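Local structure of aryl acylamidase (bacterium CSBL00001, 4YJ6) at residues N46-A60 and E123-V135. The protein probably hydrolyses the amide bond of aryl acylamides, as a member of the amidase signature family of enzymes. Numbering follows the deposited sequence.
Sequences NAVVYKAYDEAREKA and EDSLLLGQTNSPV
Val48, Tyr50 and Lys51 pair antiparallel with Thr131, Gln130 and Gly129, and a classic beta bulge sets Val49 and Tyr50 together against Gln130. Strand 48-51 is an outer strand of a small mixed sheet in this amidase-fold chain, with 126-131 between it and strand 80-84. The bulge illustrates how one acceptor can serve two successive amides: Gln130 O takes a nearly straight bond from Val49 N (2.9 Å, 167° at the hydrogen) and a weak one from Tyr50 N at 3.5 Å. Gln130 N returns a bond to Tyr50 O. Beyond the bulge, Asn132 N donates to Ala47 O, while at the other end Ala52, the N-cap of helix 53-69, gives its N-H to Leu128 O from above the carbonyl plane.

Val49 sends its two methyls to different partners. CG1, anti to the carbonyl carbon (chi1 -61°), lies across the Asn132 side chain in van der Waals contact, 3.4 Å from Asn132 OD1, while the Asn132 amide finds its main polar partner at Gly148; CG2 rests over the backbone of Gln130 and Thr131. With an alanine here both methyls go, which is likely to leave a gap beside the Asn132 amide and to uncover part of the Gln130-Thr131 backbone. Next to it, Tyr50 and Gln130 lean over the same face of the sheet, ring and amide planes 66° apart, with Gln130 OE1 3.5 Å from Tyr50 CB, though the strongest polar partner of the Gln130 amide is Pro94. Gly129 suits its place, because a CB there would collide with Tyr50 O.

Helix 53-69 continues along strand 126-131, antiparallel to it. Ala56 CB packs on Leu128 CD1, and Leu126 CD2 reaches Lys59 CB at 3.6 Å. Glu55, also salt-bridged to Lys90, is tied to the strand by a water that donates to both Glu55 OE2 and Leu127 O, each 2.8 Å away.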
loop_
_atom_site.group_PDB
_atom_site.type_symbol
_atom_site.label_atom_id
_atom_site.label_comp_id
_atom_site.label_asym_id
_atom_site.label_seq_id
_atom_site.Cartn_x
_atom_site.Cartn_y
_atom_site.Cartn_z
ATOM N N ASN A 46 -0.567 -14.779 9.285
ATOM C CA ASN A 46 -1.486 -15.143 8.215
ATOM C C ASN A 46 -1.423 -14.101 7.103
ATOM O O ASN A 46 -2.453 -13.646 6.607
ATOM C CB ASN A 46 -2.923 -15.315 8.746
ATOM C CG ASN A 46 -3.879 -15.956 7.745
ATOM O OD1 ASN A 46 -3.540 -16.915 7.028
ATOM N ND2 ASN A 46 -5.116 -15.447 7.708
ATOM N N ALA A 47 -0.197 -13.765 6.715
ATOM C CA ALA A 47 0.043 -12.762 5.672
ATOM C C ALA A 47 0.207 -13.399 4.286
ATOM O O ALA A 47 -0.128 -12.798 3.287
ATOM C CB ALA A 47 1.300 -11.933 6.034
ATOM N N VAL A 48 0.728 -14.622 4.231
ATOM C CA VAL A 48 1.027 -15.264 2.942
ATOM C C VAL A 48 -0.146 -16.110 2.480
ATOM O O VAL A 48 -0.686 -16.898 3.255
ATOM C CB VAL A 48 2.326 -16.110 3.063
ATOM C CG1 VAL A 48 2.610 -16.888 1.759
ATOM C CG2 VAL A 48 3.497 -15.223 3.444
ATOM N N VAL A 49 -0.568 -15.933 1.232
ATOM C CA VAL A 49 -1.669 -16.705 0.698
ATOM C C VAL A 49 -1.256 -17.631 -0.450
ATOM O O VAL A 49 -2.026 -18.516 -0.833
ATOM C CB VAL A 49 -2.841 -15.800 0.241
ATOM C CG1 VAL A 49 -3.365 -15.019 1.440
ATOM C CG2 VAL A 49 -2.408 -14.841 -0.894
ATOM N N TYR A 50 -0.067 -17.436 -1.002
ATOM C CA TYR A 50 0.471 -18.361 -2.028
ATOM C C TYR A 50 1.977 -18.417 -1.844
ATOM O O TYR A 50 2.615 -17.371 -1.644
ATOM C CB TYR A 50 0.147 -17.869 -3.451
ATOM C CG TYR A 50 0.799 -18.709 -4.531
ATOM C CD1 TYR A 50 0.427 -20.037 -4.707
ATOM C CD2 TYR A 50 1.771 -18.164 -5.391
ATOM C CE1 TYR A 50 1.016 -20.816 -5.681
ATOM C CE2 TYR A 50 2.360 -18.952 -6.392
ATOM C CZ TYR A 50 1.963 -20.270 -6.518
ATOM O OH TYR A 50 2.521 -21.074 -7.491
ATOM N N LYS A 51 2.554 -19.621 -1.920
ATOM C CA LYS A 51 3.987 -19.784 -1.782
ATOM C C LYS A 51 4.521 -20.284 -3.110
ATOM O O LYS A 51 4.004 -21.275 -3.657
ATOM C CB LYS A 51 4.296 -20.787 -0.661
ATOM C CG LYS A 51 3.855 -20.268 0.700
ATOM C CD LYS A 51 3.843 -21.347 1.800
ATOM C CE LYS A 51 3.449 -20.716 3.148
ATOM N NZ LYS A 51 3.442 -21.715 4.273
ATOM N N ALA A 52 5.525 -19.581 -3.632
ATOM C CA ALA A 52 6.150 -19.929 -4.918
ATOM C C ALA A 52 7.613 -20.303 -4.659
ATOM O O ALA A 52 8.540 -19.814 -5.320
ATOM C CB ALA A 52 6.074 -18.748 -5.902
ATOM N N TYR A 53 7.803 -21.205 -3.718
ATOM C CA TYR A 53 9.138 -21.473 -3.236
ATOM C C TYR A 53 10.006 -22.088 -4.332
ATOM O O TYR A 53 11.173 -21.722 -4.501
ATOM C CB TYR A 53 9.073 -22.408 -2.035
ATOM C CG TYR A 53 8.485 -21.810 -0.783
ATOM C CD1 TYR A 53 8.196 -20.441 -0.688
ATOM C CD2 TYR A 53 8.238 -22.612 0.325
ATOM C CE1 TYR A 53 7.704 -19.901 0.511
ATOM C CE2 TYR A 53 7.743 -22.072 1.510
ATOM C CZ TYR A 53 7.476 -20.717 1.585
ATOM O OH TYR A 53 6.976 -20.175 2.758
ATOM N N ASP A 54 9.478 -23.049 -5.086
ATOM C CA ASP A 54 10.358 -23.674 -6.076
ATOM C C ASP A 54 10.725 -22.693 -7.185
ATOM O O ASP A 54 11.848 -22.702 -7.683
ATOM C CB ASP A 54 9.721 -24.947 -6.681
ATOM C CG ASP A 54 9.883 -26.162 -5.784
ATOM O OD1 ASP A 54 10.568 -26.070 -4.740
ATOM O OD2 ASP A 54 9.315 -27.221 -6.138
ATOM N N GLU A 55 9.802 -21.798 -7.542
ATOM C CA GLU A 55 10.128 -20.835 -8.571
ATOM C C GLU A 55 11.263 -19.948 -8.100
ATOM O O GLU A 55 12.178 -19.623 -8.870
ATOM C CB GLU A 55 8.924 -19.961 -8.916
ATOM C CG GLU A 55 9.211 -19.083 -10.121
ATOM C CD GLU A 55 8.065 -18.184 -10.499
ATOM O OE1 GLU A 55 7.060 -18.716 -11.027
ATOM O OE2 GLU A 55 8.167 -16.963 -10.248
ATOM N N ALA A 56 11.152 -19.493 -6.854
ATOM C CA ALA A 56 12.178 -18.673 -6.277
ATOM C C ALA A 56 13.502 -19.419 -6.241
ATOM O O ALA A 56 14.539 -18.806 -6.507
ATOM C CB ALA A 56 11.790 -18.216 -4.898
ATOM N N ARG A 57 13.476 -20.718 -5.921
ATOM C CA ARG A 57 14.727 -21.528 -5.906
ATOM C C ARG A 57 15.353 -21.612 -7.288
ATOM O O ARG A 57 16.591 -21.524 -7.436
ATOM C CB ARG A 57 14.465 -22.948 -5.374
ATOM C CG ARG A 57 14.071 -22.966 -3.907
ATOM C CD ARG A 57 13.610 -24.361 -3.480
ATOM N NE ARG A 57 13.525 -24.473 -2.023
ATOM C CZ ARG A 57 12.478 -24.930 -1.358
ATOM N NH1 ARG A 57 11.375 -25.302 -1.996
ATOM N NH2 ARG A 57 12.519 -24.979 -0.038
ATOM N N GLU A 58 14.510 -21.780 -8.309
ATOM C CA GLU A 58 14.975 -21.826 -9.697
ATOM C C GLU A 58 15.599 -20.521 -10.099
ATOM O O GLU A 58 16.691 -20.486 -10.669
ATOM C CB GLU A 58 13.797 -22.122 -10.642
ATOM C CG GLU A 58 13.180 -23.478 -10.389
ATOM C CD GLU A 58 11.921 -23.669 -11.206
ATOM O OE1 GLU A 58 12.054 -23.940 -12.440
ATOM O OE2 GLU A 58 10.809 -23.529 -10.618
ATOM N N LYS A 59 14.928 -19.420 -9.745
ATOM C CA LYS A 59 15.454 -18.111 -10.098
ATOM C C LYS A 59 16.744 -17.882 -9.338
ATOM O O LYS A 59 17.675 -17.304 -9.880
ATOM C CB LYS A 59 14.471 -16.996 -9.748
ATOM C CG LYS A 59 13.163 -17.002 -10.551
ATOM C CD LYS A 59 13.396 -16.707 -11.996
ATOM C CE LYS A 59 12.051 -16.586 -12.747
ATOM N NZ LYS A 59 12.204 -15.639 -13.866
ATOM N N ALA A 60 16.789 -18.312 -8.079
ATOM C CA ALA A 60 18.013 -18.099 -7.286
ATOM C C ALA A 60 19.192 -18.860 -7.880
ATOM O O ALA A 60 20.321 -18.354 -7.877
ATOM C CB ALA A 60 17.795 -18.529 -5.855
ATOM N N GLU A 123 14.660 -6.694 -12.252
ATOM C CA GLU A 123 15.917 -6.249 -11.676
ATOM C C GLU A 123 16.418 -7.245 -10.618
ATOM O O GLU A 123 17.178 -6.898 -9.713
ATOM C CB GLU A 123 15.739 -4.836 -11.105
ATOM C CG GLU A 123 15.566 -3.805 -12.226
ATOM C CD GLU A 123 16.823 -3.573 -13.064
ATOM O OE1 GLU A 123 17.945 -3.833 -12.598
ATOM O OE2 GLU A 123 16.683 -3.106 -14.221
ATOM N N ASP A 124 16.007 -8.508 -10.795
ATOM C CA ASP A 124 16.514 -9.647 -10.043
ATOM C C ASP A 124 16.134 -9.710 -8.573
ATOM O O ASP A 124 16.729 -10.439 -7.812
ATOM C CB ASP A 124 18.031 -9.797 -10.228
ATOM C CG ASP A 124 18.386 -10.386 -11.588
ATOM O OD1 ASP A 124 17.637 -11.283 -12.064
ATOM O OD2 ASP A 124 19.405 -9.937 -12.153
ATOM N N SER A 125 15.071 -9.006 -8.176
ATOM C CA SER A 125 14.436 -9.327 -6.922
ATOM C C SER A 125 13.782 -10.702 -7.078
ATOM O O SER A 125 13.335 -11.079 -8.177
ATOM C CB SER A 125 13.410 -8.208 -6.566
ATOM O OG SER A 125 12.699 -8.523 -5.377
ATOM N N LEU A 126 13.762 -11.469 -5.990
ATOM C CA LEU A 126 13.245 -12.851 -6.014
ATOM C C LEU A 126 11.846 -12.884 -5.397
ATOM O O LEU A 126 11.679 -12.562 -4.215
ATOM C CB LEU A 126 14.196 -13.744 -5.202
ATOM C CG LEU A 126 15.579 -13.808 -5.873
ATOM C CD1 LEU A 126 16.644 -14.395 -4.910
ATOM C CD2 LEU A 126 15.487 -14.617 -7.184
ATOM N N LEU A 127 10.856 -13.270 -6.192
ATOM C CA LEU A 127 9.465 -13.312 -5.741
ATOM C C LEU A 127 9.154 -14.632 -5.062
ATOM O O LEU A 127 9.245 -15.709 -5.683
ATOM C CB LEU A 127 8.509 -13.140 -6.919
ATOM C CG LEU A 127 8.668 -11.871 -7.739
ATOM C CD1 LEU A 127 7.764 -11.938 -9.004
ATOM C CD2 LEU A 127 8.309 -10.732 -6.869
ATOM N N LEU A 128 8.753 -14.563 -3.807
ATOM C CA LEU A 128 8.534 -15.775 -3.008
ATOM C C LEU A 128 7.068 -16.205 -2.953
ATOM O O LEU A 128 6.771 -17.294 -2.463
ATOM C CB LEU A 128 9.076 -15.608 -1.563
ATOM C CG LEU A 128 10.484 -16.248 -1.510
ATOM C CD1 LEU A 128 11.488 -15.303 -2.147
ATOM C CD2 LEU A 128 10.904 -16.612 -0.120
ATOM N N GLY A 129 6.149 -15.368 -3.434
ATOM C CA GLY A 129 4.722 -15.673 -3.314
ATOM C C GLY A 129 3.838 -14.435 -3.279
ATOM O O GLY A 129 4.260 -13.376 -3.743
ATOM N N GLN A 130 2.623 -14.583 -2.738
ATOM C CA GLN A 130 1.630 -13.490 -2.700
ATOM C C GLN A 130 1.124 -13.270 -1.295
ATOM O O GLN A 130 1.087 -14.209 -0.492
ATOM C CB GLN A 130 0.415 -13.837 -3.552
ATOM C CG GLN A 130 0.745 -14.107 -5.019
ATOM C CD GLN A 130 -0.482 -14.547 -5.790
ATOM O OE1 GLN A 130 -1.349 -15.237 -5.238
ATOM N NE2 GLN A 130 -0.552 -14.194 -7.074
ATOM N N THR A 131 0.680 -12.042 -1.026
ATOM C CA THR A 131 0.174 -11.649 0.271
ATOM C C THR A 131 -1.333 -11.390 0.273
ATOM O O THR A 131 -1.928 -11.059 -0.754
ATOM C CB THR A 131 0.894 -10.356 0.757
ATOM O OG1 THR A 131 0.779 -9.358 -0.265
ATOM C CG2 THR A 131 2.383 -10.640 1.006
ATOM N N ASN A 132 -1.942 -11.505 1.461
ATOM C CA ASN A 132 -3.402 -11.448 1.626
ATOM C C ASN A 132 -3.980 -10.037 1.432
ATOM O O ASN A 132 -3.334 -9.048 1.801
ATOM C CB ASN A 132 -3.728 -11.893 3.058
ATOM C CG ASN A 132 -5.161 -12.388 3.222
ATOM O OD1 ASN A 132 -5.821 -12.747 2.275
ATOM N ND2 ASN A 132 -5.635 -12.401 4.470
ATOM N N SER A 133 -5.200 -9.989 0.889
ATOM C CA SER A 133 -5.987 -8.760 0.711
ATOM C C SER A 133 -7.438 -9.123 1.055
ATOM O O SER A 133 -7.828 -10.285 0.910
ATOM C CB SER A 133 -5.887 -8.292 -0.777
ATOM O OG SER A 133 -6.864 -7.279 -1.123
ATOM N N PRO A 134 -8.242 -8.137 1.497
ATOM C CA PRO A 134 -9.693 -8.308 1.577
ATOM C C PRO A 134 -10.299 -8.420 0.181
ATOM O O PRO A 134 -9.686 -8.027 -0.833
ATOM C CB PRO A 134 -10.164 -6.993 2.218
ATOM C CG PRO A 134 -9.174 -5.976 1.680
ATOM C CD PRO A 134 -7.839 -6.740 1.766
ATOM N N VAL A 135 -11.503 -8.963 0.119
ATOM C CA VAL A 135 -12.158 -9.232 -1.153
ATOM C C VAL A 135 -12.281 -7.956 -1.974
ATOM O O VAL A 135 -12.773 -6.950 -1.493
ATOM C CB VAL A 135 -13.566 -9.863 -0.941
ATOM C CG1 VAL A 135 -14.365 -9.870 -2.247
ATOM C CG2 VAL A 135 -13.434 -11.287 -0.316
HETATM O O HOH W 1 10.072 -16.424 -8.273
#